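Local atomic coordinates of putative translation initiation inhibitor (PDB entry 3GTZ), a protein that is of unknown function but is a putative translation initiation inhibitor of the RutC family, with a YjgF-like fold. Residues A[22-27]-A[50-55]; A[76-81]-A[94-99]. One frame throughout, in Å; residues are numbered along the deposited sequence.

Contact 1: A[22-27]-A[50-55]; sequences NTLWYT and AVLEKQ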
ATOM      1  N   ASN A  22      -5.438  -3.859  16.856  1.00 43.04           N
ATOM      2  CA  ASN A  22      -6.184  -2.600  16.910  1.00 43.29           C
ATOM      3  C   ASN A  22      -6.150  -1.812  15.613  1.00 42.87           C
ATOM      4  O   ASN A  22      -6.248  -0.584  15.625  1.00 42.86           O
ATOM      5  CB  ASN A  22      -5.697  -1.741  18.094  1.00 43.74           C
ATOM      6  CG  ASN A  22      -5.636  -2.544  19.387  1.00 44.68           C
ATOM      7  OD1 ASN A  22      -4.563  -2.768  19.941  1.00 47.93           O
ATOM      8  ND2 ASN A  22      -6.771  -3.048  19.816  1.00 43.92           N
ATOM      9  N   THR A  23      -6.030  -2.545  14.505  1.00 42.11           N
ATOM     10  CA  THR A  23      -5.899  -1.975  13.182  1.00 41.18           C
ATOM     11  C   THR A  23      -6.784  -2.760  12.246  1.00 40.70           C
ATOM     12  O   THR A  23      -6.993  -3.931  12.430  1.00 40.32           O
ATOM     13  CB  THR A  23      -4.460  -2.045  12.716  1.00 41.29           C
ATOM     14  OG1 THR A  23      -3.594  -1.595  13.777  1.00 42.54           O
ATOM     15  CG2 THR A  23      -4.241  -1.214  11.483  1.00 40.12           C
ATOM     16  N   LEU A  24      -7.330  -2.084  11.257  1.00 40.82           N
ATOM     17  CA  LEU A  24      -8.353  -2.631  10.388  1.00 40.52           C
ATOM     18  C   LEU A  24      -7.931  -2.277   8.978  1.00 40.74           C
ATOM     19  O   LEU A  24      -7.529  -1.127   8.705  1.00 40.59           O
ATOM     20  CB  LEU A  24      -9.711  -1.991  10.698  1.00 39.94           C
ATOM     21  CG  LEU A  24     -10.900  -2.394   9.796  1.00 41.26           C
ATOM     22  CD1 LEU A  24     -12.299  -2.206  10.499  1.00 38.31           C
ATOM     23  CD2 LEU A  24     -10.851  -1.640   8.475  1.00 39.46           C
ATOM     24  N   TRP A  25      -8.007  -3.264   8.093  1.00 41.05           N
ATOM     25  CA  TRP A  25      -7.621  -3.111   6.695  1.00 41.04           C
ATOM     26  C   TRP A  25      -8.834  -3.469   5.857  1.00 41.77           C
ATOM     27  O   TRP A  25      -9.578  -4.424   6.194  1.00 41.25           O
ATOM     28  CB  TRP A  25      -6.552  -4.099   6.344  1.00 40.59           C
ATOM     29  CG  TRP A  25      -5.186  -3.806   6.804  1.00 40.58           C
ATOM     30  CD1 TRP A  25      -4.175  -3.237   6.063  1.00 39.73           C
ATOM     31  CD2 TRP A  25      -4.611  -4.160   8.058  1.00 38.43           C
ATOM     32  NE1 TRP A  25      -3.028  -3.163   6.802  1.00 39.08           N
ATOM     33  CE2 TRP A  25      -3.258  -3.732   8.029  1.00 40.35           C
ATOM     34  CE3 TRP A  25      -5.100  -4.776   9.203  1.00 39.48           C
ATOM     35  CZ2 TRP A  25      -2.384  -3.912   9.113  1.00 40.91           C
ATOM     36  CZ3 TRP A  25      -4.228  -4.934  10.318  1.00 39.78           C
ATOM     37  CH2 TRP A  25      -2.893  -4.515  10.252  1.00 40.80           C
ATOM     38  N   TYR A  26      -9.001  -2.746   4.751  1.00 42.39           N
ATOM     39  CA  TYR A  26     -10.169  -2.887   3.888  1.00 42.58           C
ATOM     40  C   TYR A  26      -9.922  -2.208   2.578  1.00 43.20           C
ATOM     41  O   TYR A  26      -9.254  -1.205   2.541  1.00 42.30           O
ATOM     42  CB  TYR A  26     -11.357  -2.189   4.548  1.00 43.03           C
ATOM     43  CG  TYR A  26     -12.612  -2.131   3.713  1.00 43.05           C
ATOM     44  CD1 TYR A  26     -13.359  -3.288   3.476  1.00 42.82           C
ATOM     45  CD2 TYR A  26     -13.069  -0.932   3.179  1.00 42.70           C
ATOM     46  CE1 TYR A  26     -14.524  -3.259   2.724  1.00 42.50           C
ATOM     47  CE2 TYR A  26     -14.233  -0.890   2.390  1.00 42.90           C
ATOM     48  CZ  TYR A  26     -14.965  -2.057   2.188  1.00 44.31           C
ATOM     49  OH  TYR A  26     -16.150  -2.039   1.449  1.00 45.79           O
ATOM     50  N   THR A  27     -10.539  -2.717   1.521  1.00 45.06           N
ATOM     51  CA  THR A  27     -10.464  -2.134   0.204  1.00 46.50           C
ATOM     52  C   THR A  27     -11.880  -1.938  -0.310  1.00 47.35           C
ATOM     53  O   THR A  27     -12.620  -2.887  -0.436  1.00 48.26           O
ATOM     54  CB  THR A  27      -9.665  -3.048  -0.773  1.00 47.45           C
ATOM     55  OG1 THR A  27      -8.250  -2.839  -0.586  1.00 47.38           O
ATOM     56  CG2 THR A  27     -10.034  -2.731  -2.248  1.00 48.26           C
ATOM     57  N   ALA A  50     -19.853   2.326   6.672  1.00 43.71           N
ATOM     58  CA  ALA A  50     -20.671   1.209   7.144  1.00 44.14           C
ATOM     59  C   ALA A  50     -19.808   0.106   7.737  1.00 44.59           C
ATOM     60  O   ALA A  50     -20.098  -0.386   8.827  1.00 45.26           O
ATOM     61  CB  ALA A  50     -21.530   0.655   6.007  1.00 43.54           C
ATOM     62  N   VAL A  51     -18.752  -0.259   7.004  1.00 44.46           N
ATOM     63  CA  VAL A  51     -17.747  -1.216   7.453  1.00 43.95           C
ATOM     64  C   VAL A  51     -17.092  -0.755   8.739  1.00 44.62           C
ATOM     65  O   VAL A  51     -16.977  -1.531   9.636  1.00 45.33           O
ATOM     66  CB  VAL A  51     -16.636  -1.431   6.347  1.00 44.19           C
ATOM     67  CG1 VAL A  51     -15.288  -1.794   6.949  1.00 41.08           C
ATOM     68  CG2 VAL A  51     -17.097  -2.461   5.317  1.00 42.87           C
ATOM     69  N   LEU A  52     -16.648   0.503   8.823  1.00 45.42           N
ATOM     70  CA  LEU A  52     -15.992   0.993  10.034  1.00 46.13           C
ATOM     71  C   LEU A  52     -16.937   0.995  11.246  1.00 48.05           C
ATOM     72  O   LEU A  52     -16.515   0.662  12.355  1.00 47.81           O
ATOM     73  CB  LEU A  52     -15.387   2.391   9.836  1.00 45.68           C
ATOM     74  CG  LEU A  52     -14.201   2.564   8.885  1.00 44.15           C
ATOM     75  CD1 LEU A  52     -13.898   4.031   8.670  1.00 43.31           C
ATOM     76  CD2 LEU A  52     -12.987   1.856   9.431  1.00 41.04           C
ATOM     77  N   GLU A  53     -18.210   1.329  11.058  1.00 50.23           N
ATOM     78  CA  GLU A  53     -19.086   1.410  12.236  1.00 53.28           C
ATOM     79  C   GLU A  53     -19.631   0.063  12.702  1.00 52.85           C
ATOM     80  O   GLU A  53     -19.870  -0.137  13.887  1.00 52.35           O
ATOM     81  CB  GLU A  53     -20.126   2.573  12.191  1.00 53.41           C
ATOM     82  CG  GLU A  53     -20.985   2.759  10.966  1.00 56.57           C
ATOM     83  CD  GLU A  53     -21.127   4.261  10.580  1.00 58.28           C
ATOM     84  OE1 GLU A  53     -20.254   5.058  10.984  1.00 63.76           O
ATOM     85  OE2 GLU A  53     -22.092   4.644   9.861  1.00 65.05           O
ATOM     86  N   LYS A  54     -19.708  -0.899  11.797  1.00 54.09           N
ATOM     87  CA  LYS A  54     -20.082  -2.257  12.170  1.00 53.97           C
ATOM     88  C   LYS A  54     -19.074  -2.795  13.195  1.00 53.75           C
ATOM     89  O   LYS A  54     -19.455  -3.598  14.043  1.00 53.53           O
ATOM     90  CB  LYS A  54     -20.169  -3.146  10.910  1.00 55.52           C
ATOM     91  CG  LYS A  54     -20.533  -4.622  11.143  1.00 57.26           C
ATOM     92  CD  LYS A  54     -22.012  -4.921  10.815  1.00 61.99           C
ATOM     93  CE  LYS A  54     -22.428  -6.382  11.277  1.00 63.36           C
ATOM     94  NZ  LYS A  54     -23.941  -6.659  11.326  1.00 63.75           N
ATOM     95  N   GLN A  55     -17.816  -2.319  13.128  1.00 52.58           N
ATOM     96  CA  GLN A  55     -16.749  -2.704  14.058  1.00 52.04           C
ATOM     97  C   GLN A  55     -16.559  -1.713  15.213  1.00 51.96           C
ATOM     98  O   GLN A  55     -15.574  -1.778  15.970  1.00 51.42           O
ATOM     99  CB  GLN A  55     -15.411  -2.839  13.294  1.00 51.64           C
ATOM    100  CG  GLN A  55     -15.420  -3.907  12.219  1.00 50.46           C
ATOM    101  CD  GLN A  55     -16.013  -5.207  12.735  1.00 48.32           C
ATOM    102  OE1 GLN A  55     -15.686  -5.653  13.830  1.00 51.20           O
ATOM    103  NE2 GLN A  55     -16.881  -5.801  11.967  1.00 44.73           N
TER
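Leu24 and Tyr26 have nearly the same first torsion (chi1 176° and 174°): their CB atoms leave strand 23-28 on the side of the helix, and CG, set anti to the backbone N in both, carries the leucine branches and the tyrosine ring to the end of helix 37-54 and the residue after it. The pair illustrates how a helix end is seated on a sheet: two residues two positions apart on the strand meet different residues there, Tyr26 a valine and Leu24 a leucine and a glutamine. Val51 lies over a face of the Tyr26 ring, its CG2 standing 4.1 Å from the ring centroid and 26° from the normal, a CH-pi contact. The methyl is displaced toward one side of the ring, with Val51 CG2 3.7 Å from Tyr26 CE1. Gln47 and Ile48, one turn earlier in the same helix, also pack against this tyrosine.

Leu24 divides its two branches. Its CD2 meets the CD2 of Leu52 at 4.2 Å, the leucine of the helix reaching over with the end of its side chain, while CD1 lies 3.9 Å from CG of Gln55. Leu24 and Gln55 cross at about a right angle, and the glutamine takes part through its aliphatic stem. The opposite face of the strand serves the assembly: Trp25 packs on Leu63 and Thr27 on Val93 of the second subunit.

No hydrogen bond spans the two segments, which bury 215 Å² in total; the closest approaches are between methyl, methylene and aromatic carbons. Cohesion here probably rests on shape and on exclusion of water, while the strand backbone pairs with Val18 on one side and Ile112 and Ala114 on the other.

Contact 2: A[76-81]-A[94-99]; sequences AAMNKA and RCTVQA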
ATOM      1  N   ALA A  76     -11.080  15.056 -10.564  1.00 53.85           N
ATOM      2  CA  ALA A  76     -11.904  16.132 -10.018  1.00 53.75           C
ATOM      3  C   ALA A  76     -13.183  15.555  -9.456  1.00 52.63           C
ATOM      4  O   ALA A  76     -13.652  15.992  -8.420  1.00 52.83           O
ATOM      5  CB  ALA A  76     -12.225  17.246 -11.090  1.00 52.93           C
ATOM      6  N   ALA A  77     -13.749  14.585 -10.153  1.00 51.87           N
ATOM      7  CA  ALA A  77     -14.963  13.940  -9.683  1.00 51.28           C
ATOM      8  C   ALA A  77     -14.742  13.234  -8.340  1.00 51.36           C
ATOM      9  O   ALA A  77     -15.559  13.369  -7.452  1.00 50.23           O
ATOM     10  CB  ALA A  77     -15.475  13.016 -10.688  1.00 50.65           C
ATOM     11  N   MET A  78     -13.612  12.551  -8.169  1.00 52.07           N
ATOM     12  CA  MET A  78     -13.342  11.864  -6.912  1.00 52.68           C
ATOM     13  C   MET A  78     -12.946  12.787  -5.762  1.00 52.09           C
ATOM     14  O   MET A  78     -13.244  12.480  -4.620  1.00 51.96           O
ATOM     15  CB  MET A  78     -12.376  10.660  -7.101  1.00 53.72           C
ATOM     16  CG  MET A  78     -10.946  10.862  -6.810  1.00 55.15           C
ATOM     17  SD  MET A  78     -10.556  11.252  -5.083  1.00 64.42           S
ATOM     18  CE  MET A  78      -8.880  11.845  -5.346  1.00 57.93           C
ATOM     19  N   ASN A  79     -12.307  13.917  -6.044  1.00 52.34           N
ATOM     20  CA  ASN A  79     -12.066  14.964  -5.008  1.00 52.38           C
ATOM     21  C   ASN A  79     -13.331  15.644  -4.506  1.00 51.39           C
ATOM     22  O   ASN A  79     -13.434  16.010  -3.335  1.00 52.19           O
ATOM     23  CB  ASN A  79     -11.120  16.052  -5.517  1.00 52.60           C
ATOM     24  CG  ASN A  79      -9.682  15.612  -5.490  1.00 56.35           C
ATOM     25  OD1 ASN A  79      -9.304  14.727  -4.707  1.00 60.43           O
ATOM     26  ND2 ASN A  79      -8.861  16.214  -6.344  1.00 58.24           N
ATOM     27  N   LYS A  80     -14.277  15.848  -5.404  1.00 49.70           N
ATOM     28  CA  LYS A  80     -15.551  16.419  -5.045  1.00 48.65           C
ATOM     29  C   LYS A  80     -16.259  15.477  -4.085  1.00 48.31           C
ATOM     30  O   LYS A  80     -16.756  15.925  -3.088  1.00 48.91           O
ATOM     31  CB  LYS A  80     -16.360  16.618  -6.305  1.00 49.39           C
ATOM     32  CG  LYS A  80     -17.635  17.427  -6.213  1.00 51.08           C
ATOM     33  CD  LYS A  80     -18.584  16.946  -7.335  1.00 52.04           C
ATOM     34  CE  LYS A  80     -19.345  18.055  -7.993  1.00 53.90           C
ATOM     35  NZ  LYS A  80     -20.342  17.439  -8.937  1.00 53.47           N
ATOM     36  N   ALA A  81     -16.281  14.166  -4.360  1.00 47.41           N
ATOM     37  CA  ALA A  81     -16.880  13.191  -3.424  1.00 46.00           C
ATOM     38  C   ALA A  81     -16.117  13.149  -2.118  1.00 44.70           C
ATOM     39  O   ALA A  81     -16.682  13.230  -1.052  1.00 45.26           O
ATOM     40  CB  ALA A  81     -16.930  11.821  -4.042  1.00 44.85           C
ATOM     41  N   ARG A  94      -3.492  10.837   2.656  1.00 53.51           N
ATOM     42  CA  ARG A  94      -4.192  10.509   1.435  1.00 55.88           C
ATOM     43  C   ARG A  94      -3.218  10.494   0.301  1.00 56.91           C
ATOM     44  O   ARG A  94      -2.245  11.238   0.273  1.00 57.67           O
ATOM     45  CB  ARG A  94      -5.311  11.515   1.132  1.00 56.61           C
ATOM     46  CG  ARG A  94      -5.901  11.339  -0.271  1.00 59.49           C
ATOM     47  CD  ARG A  94      -7.329  11.686  -0.333  1.00 65.32           C
ATOM     48  NE  ARG A  94      -7.550  13.066  -0.708  1.00 66.45           N
ATOM     49  CZ  ARG A  94      -7.777  13.486  -1.944  1.00 69.16           C
ATOM     50  NH1 ARG A  94      -7.787  12.644  -2.956  1.00 69.87           N
ATOM     51  NH2 ARG A  94      -7.968  14.782  -2.171  1.00 72.15           N
ATOM     52  N   CYS A  95      -3.524   9.662  -0.665  1.00 57.76           N
ATOM     53  CA  CYS A  95      -2.633   9.426  -1.735  1.00 58.50           C
ATOM     54  C   CYS A  95      -3.489   8.905  -2.908  1.00 57.42           C
ATOM     55  O   CYS A  95      -4.216   7.913  -2.769  1.00 57.06           O
ATOM     56  CB  CYS A  95      -1.637   8.417  -1.182  1.00 59.45           C
ATOM     57  SG  CYS A  95      -0.854   7.489  -2.346  1.00 65.93           S
ATOM     58  N   THR A  96      -3.450   9.629  -4.026  1.00 55.73           N
ATOM     59  CA  THR A  96      -4.215   9.292  -5.206  1.00 55.10           C
ATOM     60  C   THR A  96      -3.303   9.039  -6.394  1.00 53.92           C
ATOM     61  O   THR A  96      -2.463   9.875  -6.710  1.00 53.69           O
ATOM     62  CB  THR A  96      -5.157  10.431  -5.574  1.00 55.09           C
ATOM     63  OG1 THR A  96      -5.835  10.875  -4.397  1.00 57.73           O
ATOM     64  CG2 THR A  96      -6.181   9.969  -6.555  1.00 54.09           C
ATOM     65  N   VAL A  97      -3.481   7.894  -7.049  1.00 52.68           N
ATOM     66  CA  VAL A  97      -2.746   7.552  -8.256  1.00 51.69           C
ATOM     67  C   VAL A  97      -3.644   6.883  -9.272  1.00 51.10           C
ATOM     68  O   VAL A  97      -4.653   6.301  -8.909  1.00 50.97           O
ATOM     69  CB  VAL A  97      -1.615   6.580  -7.959  1.00 51.77           C
ATOM     70  CG1 VAL A  97      -0.697   7.158  -6.900  1.00 50.82           C
ATOM     71  CG2 VAL A  97      -2.177   5.194  -7.552  1.00 50.28           C
ATOM     72  N   GLN A  98      -3.249   6.933 -10.545  1.00 50.87           N
ATOM     73  CA  GLN A  98      -4.027   6.330 -11.632  1.00 50.37           C
ATOM     74  C   GLN A  98      -3.395   5.030 -12.025  1.00 50.21           C
ATOM     75  O   GLN A  98      -2.226   4.968 -12.219  1.00 50.06           O
ATOM     76  CB  GLN A  98      -4.070   7.251 -12.836  1.00 50.43           C
ATOM     77  CG  GLN A  98      -4.903   6.728 -13.981  1.00 50.10           C
ATOM     78  CD  GLN A  98      -4.114   5.863 -14.925  1.00 51.12           C
ATOM     79  OE1 GLN A  98      -2.937   6.084 -15.131  1.00 52.88           O
ATOM     80  NE2 GLN A  98      -4.763   4.880 -15.511  1.00 52.85           N
ATOM     81  N   ALA A  99      -4.183   3.983 -12.135  1.00 51.01           N
ATOM     82  CA  ALA A  99      -3.664   2.658 -12.411  1.00 51.34           C
ATOM     83  C   ALA A  99      -4.744   1.813 -13.070  1.00 51.76           C
ATOM     84  O   ALA A  99      -5.909   2.208 -13.128  1.00 51.77           O
ATOM     85  CB  ALA A  99      -3.182   2.018 -11.139  1.00 50.99           C
TER
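Met78 and Thr96 mark the closest backbone approach, with their CA atoms 9.6 Å apart, where a helical segment runs back alongside a strand in the beta-alpha-beta unit formed by strand 62-69, helix 75-85 and strand 93-98. The axes of the short helix and strand segments pass 11.3 Å from each other and run almost antiparallel, at 156°, as expected when the chain returns along a helix between two neighbouring parallel strands. With the backbones this far apart, side chains must bridge the gap.

Met78 and Thr96 do so tip to tip in the buried part of the contact. The Met78 CE methyl is directed at the threonine's CG2 and OG1, although its exact position is doubtful because the model places it too close to Arg94 NH1. Ile67 and Leu69 of strand 62-69 and Thr41 of helix 37-54 pack on the same methionine, so it belongs to the layer between sheet and helices.

The polar part is formed by Asn79 and Arg94, both partly exposed. Arg94 leaves the strand with its chain bent at both chi2 and chi3, which turns the guanidinium toward the helix, where Asn79 meets it at its edge. Amide and guanidinium planes are 78° apart. Arg94 also makes a cation-pi interaction with Trp82, while Met102 of the third subunit packs on Asn79.

One oxygen thus accepts from two arms of the arginine: Asn79 OD1 takes a weak, less certain bond from Arg94 NH1 at 3.1 Å and a better one from Arg94 NH2 at 2.9 Å, with NH2 standing 46° above the carbonyl plane.

Along the chain the two contacts come in series, contact 1 closing at Gln55 before contact 2 opens at Ala76. Their centres are 21 Å apart, on opposite sides of the chain's centre, and their nearest atoms remain about 12 Å from each other. One mixed sheet joins them: each contact packs a helix on it, helix 37-54 against strand 23-28, and helix 75-85 against strand 93-98, outermost within this chain. The helices also touch, through Ala81 on Phe38, Thr41 and Ala42. Both contacts reach the third subunit, whose Tyr20 hydrogen-bonds Asn22 O and whose Thr27 packs on Cys95, so helix packing and trimer assembly share the same sheet.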